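Local coordinates for Thiol:disulfide interchange protein (Klebsiella pneumoniae, PDB 6DXN) that probably acts as a DsbA-type oxidoreductase of the periplasm, exchanging disulfide bonds with substrate proteins through a redox-active cysteine pair, at residues A[29-41]-A[90-102]. Residues are numbered along the deposited sequence; the frame is centred on the assembly and turned at random.
Sequences FSFYCGPCYAFAE and VEKLLFEGLQVKR
Phe95 slots its ring between Phe31 and Tyr37, which meet it on opposite faces. Phe31 comes edge-on: its CD1 stands over the centre of the Phe95 ring, with the planes at 59° and the centroids 4.8 Å apart. On the other face lies Tyr37 CA, 3.7 Å from the Phe95 centroid, a CH-pi contact. Phe95 CB lies over the face of Tyr37 in turn; the two rings, 13° from parallel, are slid past each other and barely overlap. With CG opposite the backbone N (chi1 -178°), the Tyr37 ring lies across helix 90-99, and its OH comes to 3.6 Å from Val100 CG2. Phe31 is itself sandwiched, Phe29 CE2 over one face and Leu94 CB over the other.

Beside this aromatic cluster the Gln99 amide spans the turn before helix 34-41. Its NE2 donates to Phe31 O at 2.8 Å and to Cys33 O at 3.0 Å; both acceptors lie near the amide plane, a two-bond grip that fixes its rotation, although NE2 stands above each carbonyl plane. Cys33 O also accepts from Tyr37 N. At the far end, Lys92 NZ reaches Ala40 O weakly, while Glu91 OE2 lies against Ala40 CB and forms a salt bridge with Lys61.

The helices run roughly antiparallel. The CxxC start of helix 34-41, its disulfide not formed here, is the thioredoxin-fold redox motif; its backing, through Phe95 and Gln99, by a helix of the inserted helical domain is characteristic of DsbA.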
loop_
_atom_site.group_PDB
_atom_site.type_symbol
_atom_site.label_atom_id
_atom_site.label_comp_id
_atom_site.label_asym_id
_atom_site.label_seq_id
_atom_site.Cartn_x
_atom_site.Cartn_y
_atom_site.Cartn_z
ATOM N N PHE A 29 0.247 4.177 -0.583
ATOM C CA PHE A 29 0.731 4.173 -1.934
ATOM C C PHE A 29 -0.278 4.847 -2.869
ATOM O O PHE A 29 -1.405 5.156 -2.487
ATOM C CB PHE A 29 0.980 2.727 -2.378
ATOM C CG PHE A 29 -0.263 1.980 -2.785
ATOM C CD1 PHE A 29 -1.127 1.450 -1.837
ATOM C CD2 PHE A 29 -0.578 1.822 -4.126
ATOM C CE1 PHE A 29 -2.276 0.779 -2.223
ATOM C CE2 PHE A 29 -1.722 1.144 -4.513
ATOM C CZ PHE A 29 -2.568 0.621 -3.559
ATOM N N SER A 30 0.169 5.060 -4.107
ATOM C CA SER A 30 -0.645 5.621 -5.147
ATOM C C SER A 30 -0.339 4.858 -6.434
ATOM O O SER A 30 0.830 4.605 -6.751
ATOM C CB SER A 30 -0.402 7.100 -5.309
ATOM O OG SER A 30 -1.117 7.595 -6.418
ATOM N N PHE A 31 -1.394 4.484 -7.160
ATOM C CA PHE A 31 -1.183 3.782 -8.398
ATOM C C PHE A 31 -0.495 4.695 -9.428
ATOM O O PHE A 31 -0.067 4.206 -10.444
ATOM C CB PHE A 31 -2.490 3.212 -8.945
ATOM C CG PHE A 31 -2.982 1.966 -8.261
ATOM C CD1 PHE A 31 -2.380 0.745 -8.519
ATOM C CD2 PHE A 31 -4.069 1.999 -7.399
ATOM C CE1 PHE A 31 -2.842 -0.412 -7.915
ATOM C CE2 PHE A 31 -4.527 0.841 -6.796
ATOM C CZ PHE A 31 -3.907 -0.359 -7.041
ATOM N N TYR A 32 -0.427 6.008 -9.155
ATOM C CA TYR A 32 0.231 7.001 -10.049
ATOM C C TYR A 32 1.732 7.130 -9.751
ATOM O O TYR A 32 2.493 7.677 -10.563
ATOM C CB TYR A 32 -0.303 8.421 -9.825
ATOM C CG TYR A 32 -1.663 8.779 -10.365
ATOM C CD1 TYR A 32 -2.814 8.576 -9.616
ATOM C CD2 TYR A 32 -1.796 9.407 -11.596
ATOM C CE1 TYR A 32 -4.062 8.940 -10.095
ATOM C CE2 TYR A 32 -3.038 9.778 -12.089
ATOM C CZ TYR A 32 -4.174 9.546 -11.333
ATOM O OH TYR A 32 -5.404 9.903 -11.813
ATOM N N CYS A 33 2.141 6.662 -8.569
ATOM C CA CYS A 33 3.520 6.798 -8.062
ATOM C C CYS A 33 4.456 5.732 -8.654
ATOM O O CYS A 33 4.239 4.539 -8.473
ATOM C CB CYS A 33 3.495 6.705 -6.539
ATOM S SG CYS A 33 5.093 6.988 -5.738
ATOM N N GLY A 34 5.507 6.184 -9.352
ATOM C CA GLY A 34 6.481 5.280 -9.983
ATOM C C GLY A 34 7.109 4.321 -8.973
ATOM O O GLY A 34 7.061 3.104 -9.148
ATOM N N PRO A 35 7.749 4.841 -7.901
ATOM C CA PRO A 35 8.346 3.996 -6.864
ATOM C C PRO A 35 7.324 3.045 -6.226
ATOM O O PRO A 35 7.688 1.960 -5.792
ATOM C CB PRO A 35 8.895 5.003 -5.845
ATOM C CG PRO A 35 9.134 6.249 -6.672
ATOM C CD PRO A 35 7.987 6.271 -7.665
ATOM N N CYS A 36 6.053 3.464 -6.175
ATOM C CA CYS A 36 5.009 2.589 -5.622
ATOM C C CYS A 36 4.886 1.352 -6.511
ATOM O O CYS A 36 4.694 0.254 -6.032
ATOM C CB CYS A 36 3.658 3.289 -5.501
ATOM S SG CYS A 36 3.564 4.441 -4.104
ATOM N N TYR A 37 4.982 1.571 -7.824
ATOM C CA TYR A 37 4.902 0.489 -8.793
ATOM C C TYR A 37 6.121 -0.428 -8.627
ATOM O O TYR A 37 5.962 -1.657 -8.555
ATOM C CB TYR A 37 4.774 1.080 -10.200
ATOM C CG TYR A 37 4.622 0.100 -11.334
ATOM C CD1 TYR A 37 4.036 -1.140 -11.150
ATOM C CD2 TYR A 37 4.952 0.474 -12.627
ATOM C CE1 TYR A 37 3.854 -2.016 -12.209
ATOM C CE2 TYR A 37 4.774 -0.385 -13.696
ATOM C CZ TYR A 37 4.215 -1.632 -13.488
ATOM O OH TYR A 37 4.036 -2.475 -14.544
ATOM N N ALA A 38 7.315 0.179 -8.538
ATOM C CA ALA A 38 8.580 -0.577 -8.406
ATOM C C ALA A 38 8.558 -1.442 -7.131
ATOM O O ALA A 38 9.017 -2.594 -7.133
ATOM C CB ALA A 38 9.756 0.376 -8.423
ATOM N N PHE A 39 7.986 -0.897 -6.057
ATOM C CA PHE A 39 7.892 -1.617 -4.774
ATOM C C PHE A 39 7.003 -2.865 -4.895
ATOM O O PHE A 39 7.239 -3.874 -4.216
ATOM C CB PHE A 39 7.415 -0.654 -3.687
ATOM C CG PHE A 39 8.537 0.079 -3.006
ATOM C CD1 PHE A 39 9.543 0.691 -3.740
ATOM C CD2 PHE A 39 8.580 0.172 -1.624
ATOM C CE1 PHE A 39 10.590 1.341 -3.104
ATOM C CE2 PHE A 39 9.617 0.844 -0.994
ATOM C CZ PHE A 39 10.615 1.429 -1.737
ATOM N N ALA A 40 6.008 -2.810 -5.781
ATOM C CA ALA A 40 5.086 -3.922 -5.933
ATOM C C ALA A 40 5.477 -4.863 -7.080
ATOM O O ALA A 40 5.034 -6.009 -7.071
ATOM C CB ALA A 40 3.691 -3.393 -6.156
ATOM N N GLU A 41 6.306 -4.404 -8.035
ATOM C CA GLU A 41 6.558 -5.222 -9.246
ATOM C C GLU A 41 8.041 -5.313 -9.651
ATOM O O GLU A 41 8.435 -6.331 -10.230
ATOM C CB GLU A 41 5.704 -4.641 -10.387
ATOM C CG GLU A 41 5.803 -5.388 -11.713
ATOM C CD GLU A 41 7.013 -5.071 -12.582
ATOM O OE1 GLU A 41 7.573 -3.965 -12.445
ATOM O OE2 GLU A 41 7.403 -5.938 -13.387
ATOM N N VAL A 90 -5.387 -7.552 -9.675
ATOM C CA VAL A 90 -5.733 -6.233 -10.222
ATOM C C VAL A 90 -4.636 -5.199 -9.928
ATOM O O VAL A 90 -4.535 -4.200 -10.651
ATOM C CB VAL A 90 -7.093 -5.738 -9.693
ATOM C CG1 VAL A 90 -7.002 -5.313 -8.239
ATOM C CG2 VAL A 90 -7.657 -4.599 -10.534
ATOM N N GLU A 91 -3.817 -5.437 -8.895
ATOM C CA GLU A 91 -2.813 -4.451 -8.522
ATOM C C GLU A 91 -1.914 -4.100 -9.728
ATOM O O GLU A 91 -1.798 -2.933 -10.100
ATOM C CB GLU A 91 -1.981 -4.913 -7.315
ATOM C CG GLU A 91 -1.127 -3.790 -6.752
ATOM C CD GLU A 91 -0.179 -4.115 -5.605
ATOM O OE1 GLU A 91 -0.229 -5.242 -5.081
ATOM O OE2 GLU A 91 0.632 -3.235 -5.265
ATOM N N LYS A 92 -1.275 -5.107 -10.333
ATOM C CA LYS A 92 -0.319 -4.854 -11.445
ATOM C C LYS A 92 -1.015 -4.237 -12.664
ATOM O O LYS A 92 -0.391 -3.461 -13.398
ATOM C CB LYS A 92 0.408 -6.144 -11.846
ATOM C CG LYS A 92 1.345 -6.714 -10.790
ATOM C CD LYS A 92 2.039 -8.004 -11.207
ATOM C CE LYS A 92 2.823 -8.669 -10.088
ATOM N NZ LYS A 92 3.871 -7.781 -9.527
ATOM N N LEU A 93 -2.291 -4.575 -12.865
ATOM C CA LEU A 93 -3.080 -4.105 -14.011
ATOM C C LEU A 93 -3.435 -2.617 -13.872
ATOM O O LEU A 93 -3.579 -1.923 -14.898
ATOM C CB LEU A 93 -4.334 -4.973 -14.136
ATOM C CG LEU A 93 -4.074 -6.472 -14.287
ATOM C CD1 LEU A 93 -5.376 -7.253 -14.222
ATOM C CD2 LEU A 93 -3.328 -6.777 -15.579
ATOM N N LEU A 94 -3.566 -2.130 -12.630
ATOM C CA LEU A 94 -3.879 -0.708 -12.396
ATOM C C LEU A 94 -2.607 0.128 -12.577
ATOM O O LEU A 94 -2.672 1.221 -13.130
ATOM C CB LEU A 94 -4.508 -0.514 -11.012
ATOM C CG LEU A 94 -5.943 -1.018 -10.864
ATOM C CD1 LEU A 94 -6.361 -1.072 -9.406
ATOM C CD2 LEU A 94 -6.909 -0.156 -11.663
ATOM N N PHE A 95 -1.466 -0.388 -12.088
ATOM C CA PHE A 95 -0.198 0.282 -12.257
ATOM C C PHE A 95 0.129 0.375 -13.755
ATOM O O PHE A 95 0.578 1.411 -14.227
ATOM C CB PHE A 95 0.946 -0.441 -11.546
ATOM C CG PHE A 95 1.062 -0.195 -10.060
ATOM C CD1 PHE A 95 1.485 1.036 -9.583
ATOM C CD2 PHE A 95 0.826 -1.211 -9.147
ATOM C CE1 PHE A 95 1.627 1.263 -8.221
ATOM C CE2 PHE A 95 0.977 -0.985 -7.789
ATOM C CZ PHE A 95 1.362 0.253 -7.328
ATOM N N GLU A 96 -0.076 -0.730 -14.479
ATOM C CA GLU A 96 0.175 -0.744 -15.928
ATOM C C GLU A 96 -0.791 0.241 -16.607
ATOM O O GLU A 96 -0.365 1.103 -17.374
ATOM C CB GLU A 96 0.042 -2.158 -16.497
ATOM C CG GLU A 96 1.130 -3.119 -16.028
ATOM C CD GLU A 96 1.014 -4.537 -16.556
ATOM O OE1 GLU A 96 0.190 -4.768 -17.482
ATOM O OE2 GLU A 96 1.755 -5.416 -16.050
ATOM N N GLY A 97 -2.083 0.133 -16.274
ATOM C CA GLY A 97 -3.133 0.995 -16.867
ATOM C C GLY A 97 -2.876 2.484 -16.660
ATOM O O GLY A 97 -3.419 3.330 -17.396
ATOM N N LEU A 98 -2.027 2.815 -15.681
ATOM C CA LEU A 98 -1.744 4.205 -15.347
ATOM C C LEU A 98 -0.327 4.635 -15.738
ATOM O O LEU A 98 -0.143 5.779 -16.202
ATOM C CB LEU A 98 -1.965 4.398 -13.842
ATOM C CG LEU A 98 -3.427 4.465 -13.414
ATOM C CD1 LEU A 98 -3.600 4.115 -11.953
ATOM C CD2 LEU A 98 -4.008 5.834 -13.719
ATOM N N GLN A 99 0.650 3.728 -15.627
ATOM C CA GLN A 99 2.039 4.130 -15.814
ATOM C C GLN A 99 2.721 3.476 -17.020
ATOM O O GLN A 99 3.800 3.928 -17.424
ATOM C CB GLN A 99 2.827 3.792 -14.549
ATOM C CG GLN A 99 2.224 4.403 -13.296
ATOM C CD GLN A 99 3.180 4.314 -12.133
ATOM O OE1 GLN A 99 4.381 4.534 -12.278
ATOM N NE2 GLN A 99 2.645 4.019 -10.959
ATOM N N VAL A 100 2.117 2.423 -17.568
ATOM C CA VAL A 100 2.674 1.723 -18.703
ATOM C C VAL A 100 1.864 2.100 -19.957
ATOM O O VAL A 100 2.366 2.769 -20.858
ATOM C CB VAL A 100 2.697 0.202 -18.437
ATOM C CG1 VAL A 100 3.196 -0.583 -19.634
ATOM C CG2 VAL A 100 3.526 -0.145 -17.193
ATOM N N LYS A 101 0.584 1.727 -19.974
ATOM C CA LYS A 101 -0.255 1.956 -21.137
ATOM C C LYS A 101 -1.000 3.291 -21.045
ATOM O O LYS A 101 -1.498 3.777 -22.055
ATOM C CB LYS A 101 -1.241 0.799 -21.285
ATOM C CG LYS A 101 -0.600 -0.574 -21.185
ATOM C CD LYS A 101 -1.458 -1.715 -21.683
ATOM C CE LYS A 101 -2.714 -1.942 -20.878
ATOM N NZ LYS A 101 -3.494 -3.074 -21.436
ATOM N N ARG A 102 -1.029 3.874 -19.841
ATOM C CA ARG A 102 -1.780 5.094 -19.525
ATOM C C ARG A 102 -3.083 5.117 -20.335
ATOM O O ARG A 102 -3.410 6.109 -20.988
ATOM C CB ARG A 102 -0.954 6.371 -19.707
ATOM C CG ARG A 102 -1.692 7.618 -19.235
ATOM C CD ARG A 102 -0.850 8.851 -18.958
ATOM N NE ARG A 102 0.105 9.174 -20.004
ATOM C CZ ARG A 102 0.774 10.320 -20.089
ATOM N NH1 ARG A 102 0.523 11.308 -19.245
ATOM N NH2 ARG A 102 1.696 10.471 -21.021
#